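Local atomic coordinates of EpsJ (Vibrio vulnificus, PDB entry 2RET), a protein that acts as a pseudopilin of the type II secretion system, pairing with EpsI and probably helping to build the tip of the pseudopilus. Residues Q34-Q39 / M67-G72; K49-W54 / L143-A148; S61-I66 / V122-V127; L71-P76 / E84-G89. All blocks are in the same frame, centred on the assembly; numbering follows the deposited sequence.

Contact 1. Residues Q34-Q39 / M67-G72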
loop_
_atom_site.group_PDB
_atom_site.type_symbol
_atom_site.label_atom_id
_atom_site.label_comp_id
_atom_site.label_asym_id
_atom_site.label_seq_id
_atom_site.Cartn_x
_atom_site.Cartn_y
_atom_site.Cartn_z
ATOM N N GLN B 34 -16.763 -2.076 -0.663
ATOM C CA GLN B 34 -15.865 -1.055 -0.154
ATOM C C GLN B 34 -16.226 -0.622 1.276
ATOM O O GLN B 34 -15.977 0.524 1.680
ATOM C CB GLN B 34 -15.832 0.136 -1.127
ATOM C CG GLN B 34 -15.347 -0.302 -2.528
ATOM C CD GLN B 34 -14.571 0.742 -3.217
ATOM O OE1 GLN B 34 -13.324 0.716 -3.262
ATOM N NE2 GLN B 34 -15.282 1.696 -3.769
ATOM N N ILE B 35 -16.747 -1.566 2.043
ATOM C CA ILE B 35 -17.083 -1.340 3.457
ATOM C C ILE B 35 -15.806 -1.039 4.252
ATOM O O ILE B 35 -14.801 -1.732 4.098
ATOM C CB ILE B 35 -17.819 -2.567 4.094
ATOM C CG1 ILE B 35 -19.173 -2.773 3.407
ATOM C CG2 ILE B 35 -18.033 -2.373 5.624
ATOM C CD1 ILE B 35 -20.083 -3.858 4.090
ATOM N N ALA B 36 -15.870 -0.020 5.109
ATOM C CA ALA B 36 -14.702 0.437 5.840
ATOM C C ALA B 36 -14.795 0.101 7.345
ATOM O O ALA B 36 -15.865 0.150 7.957
ATOM C CB ALA B 36 -14.475 1.942 5.600
ATOM N N LEU B 37 -13.648 -0.270 7.901
ATOM C CA LEU B 37 -13.439 -0.506 9.318
ATOM C C LEU B 37 -13.389 0.843 10.031
ATOM O O LEU B 37 -12.339 1.331 10.422
ATOM C CB LEU B 37 -12.146 -1.324 9.514
ATOM C CG LEU B 37 -11.950 -2.056 10.849
ATOM C CD1 LEU B 37 -13.099 -2.997 11.114
ATOM C CD2 LEU B 37 -10.586 -2.798 10.839
ATOM N N ARG B 38 -14.567 1.439 10.189
ATOM C CA ARG B 38 -14.723 2.796 10.719
ATOM C C ARG B 38 -16.088 2.849 11.395
ATOM O O ARG B 38 -17.111 2.641 10.753
ATOM C CB ARG B 38 -14.577 3.832 9.578
ATOM C CG ARG B 38 -15.146 5.254 9.800
ATOM C CD ARG B 38 -14.569 5.951 11.018
ATOM N NE ARG B 38 -14.352 7.401 10.855
ATOM C CZ ARG B 38 -15.138 8.375 11.324
ATOM N NH1 ARG B 38 -16.258 8.102 11.981
ATOM N NH2 ARG B 38 -14.799 9.649 11.127
ATOM N N GLN B 39 -16.090 3.072 12.701
ATOM C CA GLN B 39 -17.337 3.154 13.463
ATOM C C GLN B 39 -18.085 4.461 13.166
ATOM O O GLN B 39 -17.464 5.510 12.964
ATOM C CB GLN B 39 -17.060 3.065 14.955
ATOM C CG GLN B 39 -16.768 1.664 15.430
ATOM C CD GLN B 39 -16.304 1.633 16.865
ATOM O OE1 GLN B 39 -15.839 2.628 17.386
ATOM N NE2 GLN B 39 -16.422 0.484 17.508
HETATM N N MSE B 67 -26.726 0.501 7.638
HETATM C CA MSE B 67 -25.887 1.669 7.504
HETATM C C MSE B 67 -24.481 1.311 7.877
HETATM O O MSE B 67 -24.261 0.613 8.867
HETATM C CB MSE B 67 -26.387 2.843 8.365
HETATM C CG MSE B 67 -25.679 4.186 8.012
HETATM SE SE MSE B 67 -26.234 5.700 9.127
HETATM C CE MSE B 67 -25.569 5.167 10.906
ATOM N N PHE B 68 -23.539 1.853 7.104
ATOM C CA PHE B 68 -22.114 1.598 7.286
ATOM C C PHE B 68 -21.212 2.678 6.637
ATOM O O PHE B 68 -21.637 3.438 5.758
ATOM C CB PHE B 68 -21.753 0.180 6.771
ATOM C CG PHE B 68 -22.159 -0.090 5.329
ATOM C CD1 PHE B 68 -23.370 -0.724 5.034
ATOM C CD2 PHE B 68 -21.320 0.252 4.270
ATOM C CE1 PHE B 68 -23.741 -0.990 3.719
ATOM C CE2 PHE B 68 -21.672 -0.011 2.955
ATOM C CZ PHE B 68 -22.871 -0.621 2.666
ATOM N N ALA B 69 -19.959 2.737 7.089
ATOM C CA ALA B 69 -18.920 3.589 6.463
ATOM C C ALA B 69 -18.375 2.880 5.240
ATOM O O ALA B 69 -18.303 1.679 5.211
ATOM C CB ALA B 69 -17.810 3.890 7.478
ATOM N N ARG B 70 -18.029 3.609 4.185
ATOM C CA ARG B 70 -17.379 2.983 3.067
ATOM C C ARG B 70 -16.210 3.833 2.551
ATOM O O ARG B 70 -16.215 5.066 2.741
ATOM C CB ARG B 70 -18.403 2.654 1.950
ATOM C CG ARG B 70 -19.102 3.836 1.297
ATOM C CD ARG B 70 -19.506 3.516 -0.122
ATOM N NE ARG B 70 -18.369 3.539 -0.994
ATOM C CZ ARG B 70 -18.378 3.696 -2.324
ATOM N NH1 ARG B 70 -19.487 3.797 -3.044
ATOM N NH2 ARG B 70 -17.226 3.706 -2.951
ATOM N N LEU B 71 -15.216 3.172 1.932
ATOM C CA LEU B 71 -14.192 3.866 1.151
ATOM C C LEU B 71 -14.871 4.589 -0.012
ATOM O O LEU B 71 -15.434 3.958 -0.892
ATOM C CB LEU B 71 -13.073 2.909 0.635
ATOM C CG LEU B 71 -11.964 3.581 -0.224
ATOM C CD1 LEU B 71 -11.278 4.812 0.441
ATOM C CD2 LEU B 71 -10.875 2.570 -0.687
ATOM N N GLY B 72 -14.875 5.911 0.021
ATOM C CA GLY B 72 -15.415 6.720 -1.073
ATOM C C GLY B 72 -14.435 6.886 -2.224
ATOM O O GLY B 72 -14.797 6.704 -3.382
HETATM O O HOH W 1 -18.625 0.149 8.476
HETATM O O HOH W 2 -19.843 2.232 10.215
#
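Two backbone hydrogen bonds join Gln34-Gln39 to strand residues Met67-Gly72. Leu71 N gives its hydrogen to Gln34 O at 2.8 Å, and Ala36 N reaches Ala69 O at 3.0 Å. Together they make a single beta bridge between Ile35 and Arg70; beyond it the loop swings off through an inverse gamma turn centred on Leu37. Where the loop and the strand part, the one N-H of Ala69 is shared by two long contacts to waters, one lying near Ala36 O and the other near Arg38 O.

The apolar part is led by Ile35. Its CG1, anti to the carbonyl carbon (chi1 -64°), carries CD1 over the centre of one face of the Phe68 ring, while CG1 itself lies 3.8 Å from Phe68 CE2. The methyls of Ala36 and Ala69 meet, CB to CB 4.3 Å.

Among the polar side chains, the Gln34 amide lies obliquely to the Arg70 guanidinium, planes 52° apart, and Gln34 OE1 comes 4.0 Å from Leu71 CD2. Arg70 bends back side-on to its neighbour's carbonyl, NE and NH2 both donating to Leu71 O, with NH2 at 2.7 Å. Its remaining nitrogen, NH1, forms a salt bridge with Asp31.

The loop thus leaves helix 10-32 and leans on strand 64-74 from one side. Phe32 and Asp31 of that helix also touch Phe68, and strands 49-56 and 79-93 flank strand 64-74 in the sheet.

Contact 2. Residues K49-W54 / L143-A148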
loop_
_atom_site.group_PDB
_atom_site.type_symbol
_atom_site.label_atom_id
_atom_site.label_comp_id
_atom_site.label_asym_id
_atom_site.label_seq_id
_atom_site.Cartn_x
_atom_site.Cartn_y
_atom_site.Cartn_z
ATOM N N LYS B 49 -21.438 4.169 19.097
ATOM C CA LYS B 49 -21.040 3.996 17.705
ATOM C C LYS B 49 -21.160 2.528 17.349
ATOM O O LYS B 49 -21.139 1.681 18.234
ATOM C CB LYS B 49 -19.592 4.457 17.490
ATOM C CG LYS B 49 -19.191 5.697 18.269
ATOM C CD LYS B 49 -17.815 6.228 17.861
ATOM C CE LYS B 49 -17.857 6.980 16.524
ATOM N NZ LYS B 49 -16.844 8.095 16.488
ATOM N N LYS B 50 -21.288 2.240 16.057
ATOM C CA LYS B 50 -21.239 0.868 15.533
ATOM C C LYS B 50 -20.465 0.821 14.215
ATOM O O LYS B 50 -20.430 1.784 13.457
ATOM C CB LYS B 50 -22.643 0.293 15.290
ATOM C CG LYS B 50 -23.509 0.026 16.515
ATOM C CD LYS B 50 -24.848 -0.584 16.090
ATOM C CE LYS B 50 -25.870 -0.600 17.213
ATOM N NZ LYS B 50 -26.331 0.762 17.688
ATOM N N LEU B 51 -19.859 -0.332 13.962
ATOM C CA LEU B 51 -19.307 -0.672 12.652
ATOM C C LEU B 51 -20.414 -0.862 11.567
ATOM O O LEU B 51 -20.340 -0.260 10.506
ATOM C CB LEU B 51 -18.432 -1.916 12.767
ATOM C CG LEU B 51 -16.970 -1.640 13.086
ATOM C CD1 LEU B 51 -16.256 -2.981 13.289
ATOM C CD2 LEU B 51 -16.285 -0.768 11.991
ATOM N N LEU B 52 -21.409 -1.701 11.856
ATOM C CA LEU B 52 -22.561 -1.972 10.961
ATOM C C LEU B 52 -23.857 -1.763 11.745
ATOM O O LEU B 52 -24.023 -2.321 12.820
ATOM C CB LEU B 52 -22.592 -3.407 10.406
ATOM C CG LEU B 52 -21.546 -3.924 9.398
ATOM C CD1 LEU B 52 -21.413 -5.456 9.514
ATOM C CD2 LEU B 52 -21.875 -3.540 7.979
ATOM N N HIS B 53 -24.753 -0.956 11.190
ATOM C CA HIS B 53 -26.036 -0.688 11.793
ATOM C C HIS B 53 -27.052 -1.475 10.967
ATOM O O HIS B 53 -27.061 -1.408 9.759
ATOM C CB HIS B 53 -26.373 0.821 11.770
ATOM C CG HIS B 53 -25.297 1.700 12.329
ATOM N ND1 HIS B 53 -25.346 2.232 13.606
ATOM C CD2 HIS B 53 -24.142 2.140 11.781
ATOM C CE1 HIS B 53 -24.270 2.967 13.806
ATOM N NE2 HIS B 53 -23.526 2.929 12.712
ATOM N N TRP B 54 -27.892 -2.214 11.662
ATOM C CA TRP B 54 -28.793 -3.187 11.051
ATOM C C TRP B 54 -29.990 -3.381 11.986
ATOM O O TRP B 54 -29.871 -3.998 13.034
ATOM C CB TRP B 54 -28.096 -4.527 10.796
ATOM C CG TRP B 54 -29.040 -5.629 10.326
ATOM C CD1 TRP B 54 -29.328 -6.813 10.982
ATOM C CD2 TRP B 54 -29.789 -5.665 9.113
ATOM N NE1 TRP B 54 -30.215 -7.564 10.245
ATOM C CE2 TRP B 54 -30.512 -6.881 9.096
ATOM C CE3 TRP B 54 -29.939 -4.783 8.047
ATOM C CZ2 TRP B 54 -31.365 -7.218 8.068
ATOM C CZ3 TRP B 54 -30.759 -5.125 7.015
ATOM C CH2 TRP B 54 -31.467 -6.335 7.021
ATOM N N LEU B 143 -15.691 -4.337 17.183
ATOM C CA LEU B 143 -14.241 -4.324 16.992
ATOM C C LEU B 143 -13.762 -4.809 15.625
ATOM O O LEU B 143 -12.675 -4.470 15.215
ATOM C CB LEU B 143 -13.568 -5.148 18.098
ATOM C CG LEU B 143 -13.843 -4.674 19.532
ATOM C CD1 LEU B 143 -13.088 -5.538 20.547
ATOM C CD2 LEU B 143 -13.517 -3.189 19.676
ATOM N N THR B 144 -14.569 -5.604 14.937
ATOM C CA THR B 144 -14.186 -6.215 13.664
ATOM C C THR B 144 -15.447 -6.404 12.796
ATOM O O THR B 144 -16.562 -6.517 13.307
ATOM C CB THR B 144 -13.419 -7.574 13.886
ATOM O OG1 THR B 144 -12.811 -8.012 12.661
ATOM C CG2 THR B 144 -14.366 -8.677 14.373
ATOM N N LEU B 145 -15.276 -6.413 11.481
ATOM C CA LEU B 145 -16.399 -6.612 10.569
ATOM C C LEU B 145 -16.596 -8.103 10.415
ATOM O O LEU B 145 -15.684 -8.869 10.702
ATOM C CB LEU B 145 -16.139 -5.965 9.200
ATOM C CG LEU B 145 -16.226 -4.419 9.110
ATOM C CD1 LEU B 145 -15.543 -3.943 7.864
ATOM C CD2 LEU B 145 -17.706 -3.914 9.168
ATOM N N PRO B 146 -17.785 -8.535 9.959
ATOM C CA PRO B 146 -17.909 -9.948 9.590
ATOM C C PRO B 146 -17.051 -10.249 8.355
ATOM O O PRO B 146 -16.873 -9.368 7.517
ATOM C CB PRO B 146 -19.409 -10.093 9.263
ATOM C CG PRO B 146 -19.780 -8.731 8.783
ATOM C CD PRO B 146 -19.029 -7.801 9.701
ATOM N N ALA B 147 -16.521 -11.468 8.245
ATOM C CA ALA B 147 -15.681 -11.852 7.099
ATOM C C ALA B 147 -16.443 -11.694 5.743
ATOM O O ALA B 147 -15.841 -11.425 4.706
ATOM C CB ALA B 147 -15.154 -13.329 7.290
ATOM N N ALA B 148 -17.762 -11.860 5.793
ATOM C CA ALA B 148 -18.653 -11.767 4.628
ATOM C C ALA B 148 -20.062 -11.305 5.041
ATOM O O ALA B 148 -20.482 -11.449 6.181
ATOM C CB ALA B 148 -18.733 -13.101 3.893
#
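Leu51 and Leu52, neighbours in sequence at a break in strand 49-56, both turn their side chains to the loop Leu143-Ala148, and each finds a different part of it. Leu51 sends CD1 against the backbone, 3.5 Å from Thr144 N, and its CB lies 4.2 Å from Leu145 CD2. Leu52 has CG anti to its carbonyl carbon (chi1 -68°), which directs the branch toward the loop: CG rests 3.8 Å from Leu145 CD2, the two leucines crossing at about a right angle.

Leu145 has the same kind of first torsion, chi1 -74°. Its CB does not aim straight at the strand, but the chain beyond it brings CD2 alongside both leucines. Next to it, Leu52 CD1 touches CD of the Pro146 ring at 3.3 Å, tighter than usual for two carbons. Phe129 of strand 122-130 touches both Leu52 and Pro146, while Ile35 packs on Leu145.

No hydrogen bond crosses between the two segments. Thr144 has its polar partners elsewhere, OG1 bonded to Gly170 O and O to Trp139 NE1. Between these segments the contact is therefore apolar packing, joining strand 49-56 of the six-stranded sheet to the loop that leads into strand 148-155 of the four-stranded one, with shape rather than polarity setting the fit.

Contact 3. Residues S61-I66 / V122-V127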
loop_
_atom_site.group_PDB
_atom_site.type_symbol
_atom_site.label_atom_id
_atom_site.label_comp_id
_atom_site.label_asym_id
_atom_site.label_seq_id
_atom_site.Cartn_x
_atom_site.Cartn_y
_atom_site.Cartn_z
ATOM N N SER B 61 -36.790 3.143 7.352
ATOM C CA SER B 61 -37.216 2.050 6.512
ATOM C C SER B 61 -38.599 1.535 6.935
ATOM O O SER B 61 -38.926 1.605 8.112
ATOM C CB SER B 61 -36.186 0.912 6.574
ATOM O OG SER B 61 -36.508 -0.080 5.638
ATOM N N ASP B 62 -39.413 1.079 5.963
ATOM C CA ASP B 62 -40.694 0.361 6.225
ATOM C C ASP B 62 -40.407 -1.061 6.725
ATOM O O ASP B 62 -41.281 -1.696 7.291
ATOM C CB ASP B 62 -41.572 0.187 4.973
ATOM C CG ASP B 62 -42.022 1.500 4.335
ATOM O OD1 ASP B 62 -41.956 2.562 4.962
ATOM O OD2 ASP B 62 -42.441 1.453 3.159
ATOM N N ASN B 63 -39.211 -1.598 6.463
ATOM C CA ASN B 63 -38.774 -2.781 7.199
ATOM C C ASN B 63 -37.332 -2.631 7.657
ATOM O O ASN B 63 -37.031 -1.728 8.437
ATOM C CB ASN B 63 -39.096 -4.103 6.460
ATOM C CG ASN B 63 -38.740 -4.070 4.964
ATOM O OD1 ASN B 63 -39.559 -3.606 4.139
ATOM N ND2 ASN B 63 -37.531 -4.604 4.597
ATOM N N LYS B 64 -36.437 -3.498 7.208
ATOM C CA LYS B 64 -35.057 -3.439 7.679
ATOM C C LYS B 64 -34.321 -2.322 7.032
ATOM O O LYS B 64 -34.635 -1.952 5.901
ATOM C CB LYS B 64 -34.331 -4.742 7.405
ATOM C CG LYS B 64 -34.669 -5.784 8.418
ATOM C CD LYS B 64 -34.068 -5.437 9.778
ATOM C CE LYS B 64 -34.109 -6.643 10.683
ATOM N NZ LYS B 64 -35.317 -7.444 10.433
ATOM N N GLY B 65 -33.371 -1.769 7.772
ATOM C CA GLY B 65 -32.350 -0.896 7.186
ATOM C C GLY B 65 -30.938 -1.197 7.624
ATOM O O GLY B 65 -30.730 -1.746 8.682
ATOM N N ILE B 66 -29.966 -0.795 6.794
ATOM C CA ILE B 66 -28.528 -1.021 7.054
ATOM C C ILE B 66 -27.779 0.298 6.844
ATOM O O ILE B 66 -28.170 1.139 6.028
ATOM C CB ILE B 66 -27.931 -2.227 6.201
ATOM C CG1 ILE B 66 -26.569 -2.681 6.718
ATOM C CG2 ILE B 66 -27.845 -1.917 4.730
ATOM C CD1 ILE B 66 -26.127 -4.046 6.199
ATOM N N VAL B 122 -39.475 -3.730 -4.552
ATOM C CA VAL B 122 -38.638 -4.525 -3.650
ATOM C C VAL B 122 -39.431 -4.639 -2.368
ATOM O O VAL B 122 -39.740 -3.652 -1.761
ATOM C CB VAL B 122 -37.255 -3.875 -3.418
ATOM C CG1 VAL B 122 -36.485 -4.592 -2.305
ATOM C CG2 VAL B 122 -36.443 -3.925 -4.712
ATOM N N GLU B 123 -39.803 -5.836 -1.978
ATOM C CA GLU B 123 -40.626 -5.999 -0.799
ATOM C C GLU B 123 -39.788 -5.975 0.482
ATOM O O GLU B 123 -40.191 -5.382 1.501
ATOM C CB GLU B 123 -41.414 -7.308 -0.897
ATOM C CG GLU B 123 -42.529 -7.263 -1.966
ATOM C CD GLU B 123 -43.055 -8.631 -2.361
ATOM O OE1 GLU B 123 -42.562 -9.653 -1.833
ATOM O OE2 GLU B 123 -43.981 -8.678 -3.200
ATOM N N GLU B 124 -38.615 -6.595 0.420
ATOM C CA GLU B 124 -37.838 -6.888 1.614
ATOM C C GLU B 124 -36.376 -6.705 1.287
ATOM O O GLU B 124 -35.961 -6.842 0.126
ATOM C CB GLU B 124 -38.110 -8.325 2.113
ATOM C CG GLU B 124 -37.641 -8.567 3.547
ATOM C CD GLU B 124 -37.861 -9.992 4.040
ATOM O OE1 GLU B 124 -38.932 -10.592 3.736
ATOM O OE2 GLU B 124 -36.961 -10.505 4.760
ATOM N N LEU B 125 -35.661 -6.305 2.337
ATOM C CA LEU B 125 -34.243 -6.290 2.466
ATOM C C LEU B 125 -33.891 -7.191 3.652
ATOM O O LEU B 125 -34.343 -6.957 4.735
ATOM C CB LEU B 125 -33.766 -4.844 2.739
ATOM C CG LEU B 125 -32.288 -4.643 3.122
ATOM C CD1 LEU B 125 -31.389 -5.077 1.983
ATOM C CD2 LEU B 125 -31.979 -3.192 3.569
ATOM N N ASN B 126 -33.084 -8.214 3.417
ATOM C CA ASN B 126 -32.507 -9.022 4.479
ATOM C C ASN B 126 -30.982 -9.205 4.344
ATOM O O ASN B 126 -30.478 -9.505 3.287
ATOM C CB ASN B 126 -33.155 -10.394 4.522
ATOM C CG ASN B 126 -32.813 -11.152 5.801
ATOM O OD1 ASN B 126 -32.956 -10.637 6.927
ATOM N ND2 ASN B 126 -32.341 -12.373 5.632
ATOM N N VAL B 127 -30.279 -9.064 5.449
ATOM C CA VAL B 127 -28.826 -9.141 5.479
ATOM C C VAL B 127 -28.402 -10.128 6.544
ATOM O O VAL B 127 -28.972 -10.156 7.637
ATOM C CB VAL B 127 -28.174 -7.761 5.717
ATOM C CG1 VAL B 127 -26.637 -7.899 5.758
ATOM C CG2 VAL B 127 -28.549 -6.744 4.576
#
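Ile66 places CG1 anti to its backbone N (chi1 -166°) and continues extended, which carries CD1 across to Val127; Leu125, with CG likewise anti to N (chi1 171°), reaches back the other way. This is face-to-face packing of two antiparallel sheets, the six-stranded one containing strand 64-74 and the four-stranded one containing strand 122-130. The strand axes here cross at 49° and approach to 6.8 Å.

The Ile66 and Val127 side chains cross at about a right angle, with CD1 of Ile66 against both Val127 methyls, 3.9 Å from CG1. Leu125 turns CD2 to the backbone of the facing strand, 3.7 Å from Lys64 O. Trp54, on strand 49-56, fills in beside them and touches Lys64, Ile66 and Val127.

Toward the start of strand 64-74 the contact becomes polar. The amide of Asn63 rests over the backbone of Glu123-Leu125. Lys64 leans its CB on Leu125 O at 3.5 Å, then bends off to put NZ in a salt bridge with Asp56. The turn leading into strand 64-74 is pinned by Ser61, which forms an ST turn by accepting from Asn63 N; the same hydroxyl, Ser61 OG, donates to Lys64 O at 2.7 Å, from well above the carbonyl plane.

Contact 4. Residues L71-P76 / E84-G89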
loop_
_atom_site.group_PDB
_atom_site.type_symbol
_atom_site.label_atom_id
_atom_site.label_comp_id
_atom_site.label_asym_id
_atom_site.label_seq_id
_atom_site.Cartn_x
_atom_site.Cartn_y
_atom_site.Cartn_z
ATOM N N LEU B 71 -15.216 3.172 1.932
ATOM C CA LEU B 71 -14.192 3.866 1.151
ATOM C C LEU B 71 -14.871 4.589 -0.012
ATOM O O LEU B 71 -15.434 3.958 -0.892
ATOM C CB LEU B 71 -13.073 2.909 0.635
ATOM C CG LEU B 71 -11.964 3.581 -0.224
ATOM C CD1 LEU B 71 -11.278 4.812 0.441
ATOM C CD2 LEU B 71 -10.875 2.570 -0.687
ATOM N N GLY B 72 -14.875 5.911 0.021
ATOM C CA GLY B 72 -15.415 6.720 -1.073
ATOM C C GLY B 72 -14.435 6.886 -2.224
ATOM O O GLY B 72 -14.797 6.704 -3.382
ATOM N N TRP B 73 -13.184 7.193 -1.899
ATOM C CA TRP B 73 -12.087 7.327 -2.879
ATOM C C TRP B 73 -10.695 7.479 -2.198
ATOM O O TRP B 73 -10.616 7.783 -1.016
ATOM C CB TRP B 73 -12.312 8.528 -3.819
ATOM C CG TRP B 73 -12.570 9.841 -3.136
ATOM C CD1 TRP B 73 -11.640 10.718 -2.682
ATOM C CD2 TRP B 73 -13.847 10.450 -2.891
ATOM N NE1 TRP B 73 -12.244 11.819 -2.134
ATOM C CE2 TRP B 73 -13.602 11.678 -2.237
ATOM C CE3 TRP B 73 -15.177 10.069 -3.149
ATOM C CZ2 TRP B 73 -14.625 12.535 -1.828
ATOM C CZ3 TRP B 73 -16.209 10.925 -2.733
ATOM C CH2 TRP B 73 -15.914 12.157 -2.082
ATOM N N HIS B 74 -9.621 7.277 -2.963
ATOM C CA HIS B 74 -8.258 7.659 -2.520
ATOM C C HIS B 74 -8.013 9.094 -2.846
ATOM O O HIS B 74 -8.312 9.534 -3.955
ATOM C CB HIS B 74 -7.156 6.820 -3.193
ATOM C CG HIS B 74 -7.287 5.354 -2.928
ATOM N ND1 HIS B 74 -7.901 4.510 -3.822
ATOM C CD2 HIS B 74 -6.934 4.588 -1.864
ATOM C CE1 HIS B 74 -7.918 3.284 -3.330
ATOM N NE2 HIS B 74 -7.334 3.300 -2.144
ATOM N N ASN B 75 -7.454 9.824 -1.886
ATOM C CA ASN B 75 -7.085 11.210 -2.094
ATOM C C ASN B 75 -5.756 11.247 -2.864
ATOM O O ASN B 75 -5.012 10.293 -2.803
ATOM C CB ASN B 75 -6.999 11.937 -0.749
ATOM C CG ASN B 75 -8.364 12.122 -0.104
ATOM O OD1 ASN B 75 -9.349 12.327 -0.800
ATOM N ND2 ASN B 75 -8.429 12.048 1.231
ATOM N N PRO B 76 -5.464 12.335 -3.601
ATOM C CA PRO B 76 -4.191 12.479 -4.341
ATOM C C PRO B 76 -2.963 12.378 -3.429
ATOM O O PRO B 76 -3.043 12.812 -2.279
ATOM C CB PRO B 76 -4.300 13.888 -4.933
ATOM C CG PRO B 76 -5.284 14.597 -4.039
ATOM C CD PRO B 76 -6.294 13.546 -3.745
ATOM N N GLU B 84 -10.654 8.673 1.689
ATOM C CA GLU B 84 -11.781 9.453 2.159
ATOM C C GLU B 84 -12.940 8.491 2.429
ATOM O O GLU B 84 -13.408 7.805 1.509
ATOM C CB GLU B 84 -12.154 10.478 1.094
ATOM C CG GLU B 84 -12.871 11.703 1.591
ATOM C CD GLU B 84 -12.077 12.530 2.577
ATOM O OE1 GLU B 84 -10.820 12.499 2.556
ATOM O OE2 GLU B 84 -12.729 13.228 3.394
ATOM N N VAL B 85 -13.353 8.406 3.687
ATOM C CA VAL B 85 -14.434 7.513 4.125
ATOM C C VAL B 85 -15.754 8.317 4.073
ATOM O O VAL B 85 -15.838 9.447 4.598
ATOM C CB VAL B 85 -14.174 6.922 5.551
ATOM C CG1 VAL B 85 -15.325 6.003 6.007
ATOM C CG2 VAL B 85 -12.828 6.159 5.616
ATOM N N THR B 86 -16.738 7.763 3.357
ATOM C CA THR B 86 -18.099 8.310 3.285
ATOM C C THR B 86 -19.023 7.379 4.041
ATOM O O THR B 86 -18.578 6.436 4.665
ATOM C CB THR B 86 -18.579 8.457 1.823
ATOM O OG1 THR B 86 -18.544 7.177 1.172
ATOM C CG2 THR B 86 -17.709 9.519 1.054
ATOM N N LYS B 87 -20.316 7.646 4.045
ATOM C CA LYS B 87 -21.248 6.802 4.802
ATOM C C LYS B 87 -22.458 6.571 3.907
ATOM O O LYS B 87 -22.870 7.480 3.186
ATOM C CB LYS B 87 -21.597 7.490 6.128
ATOM C CG LYS B 87 -22.575 6.768 7.028
ATOM C CD LYS B 87 -22.710 7.437 8.349
ATOM C CE LYS B 87 -23.568 8.675 8.319
ATOM N NZ LYS B 87 -23.497 9.336 9.647
ATOM N N VAL B 88 -22.948 5.331 3.872
ATOM C CA VAL B 88 -24.070 4.949 3.019
ATOM C C VAL B 88 -25.078 4.069 3.819
ATOM O O VAL B 88 -24.718 3.408 4.765
ATOM C CB VAL B 88 -23.615 4.160 1.757
ATOM C CG1 VAL B 88 -22.574 4.944 0.978
ATOM C CG2 VAL B 88 -23.117 2.776 2.143
ATOM N N GLY B 89 -26.337 4.090 3.433
ATOM C CA GLY B 89 -27.291 3.115 3.934
ATOM C C GLY B 89 -28.328 2.689 2.919
ATOM O O GLY B 89 -28.425 3.242 1.860
#
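Strands 71-74 and 84-89 run antiparallel, their axes 155° apart, with Leu71 opposite Val85 as a non-hydrogen-bonded pair and Trp73 opposite Glu84 as a hydrogen-bonded one.

The Glu84 side chain runs alongside the indole of Trp73, carboxylate and ring planes not far from parallel. The indole has chi1 53°, CG set between the backbone N and the carbonyl carbon, and this turns one ring face to the glutamate, with CB over it toward the rim: Glu84 CB sits 3.5 Å from Trp73 NE1, a CH-pi contact with the five-membered ring. Glu84 then bends at chi2 to present its carboxylate to Asn75. Asn75 ND2 donates to Glu84 OE1 at 2.8 Å, almost straight (175°) and in the plane of the amide. The other carboxylate oxygen, OE2, forms a salt bridge with Arg103.

With Gly72 and Trp73 both facing Glu84, this is a classic beta bulge, set near the turn end of the hairpin formed by strands 64-74 and 79-93. Glu84 N donates to Trp73 O at 2.8 Å. In return Glu84 O takes the hydrogen of Gly72 N, also at 2.8 Å, and a weak, longer bond from Trp73 N. The register slips by one residue there, letting Leu71 and Trp73 project from different faces of the sheet.

Gly72 has Thr86 beside it, OG1 3.9 Å from Gly72 CA. On the face bearing Leu71, that side chain leans over the opposite backbone, CD1 3.8 Å from Glu84 O. Past the bulge His74 meets His74 of a second copy of the protein, and Trp73 packs on Arg33 of that subunit.

Overall arrangement
From the N terminus, helix 10-32 runs into the loop 34-39, which contact 1 closes onto strand 64-74. Strand 49-56 meets residues 143-148, so contact 2 ties the larger sheet to the loop before strand 148-155 and closes the longest loop, crossing contact 1. Contacts 3 and 4 both nest inside that loop, and contact 4, the hairpin of strands 64-74 and 79-93, also nests inside contact 3. Contact 3 crosses contact 1. Strand 64-74 serves contacts 1, 3 and 4: its start faces the smaller sheet, its later part takes the loop and its end enters the hairpin. The centres of contacts 3 and 4 are about 24 Å apart, while contacts 1 and 4 share Leu71 and Gly72.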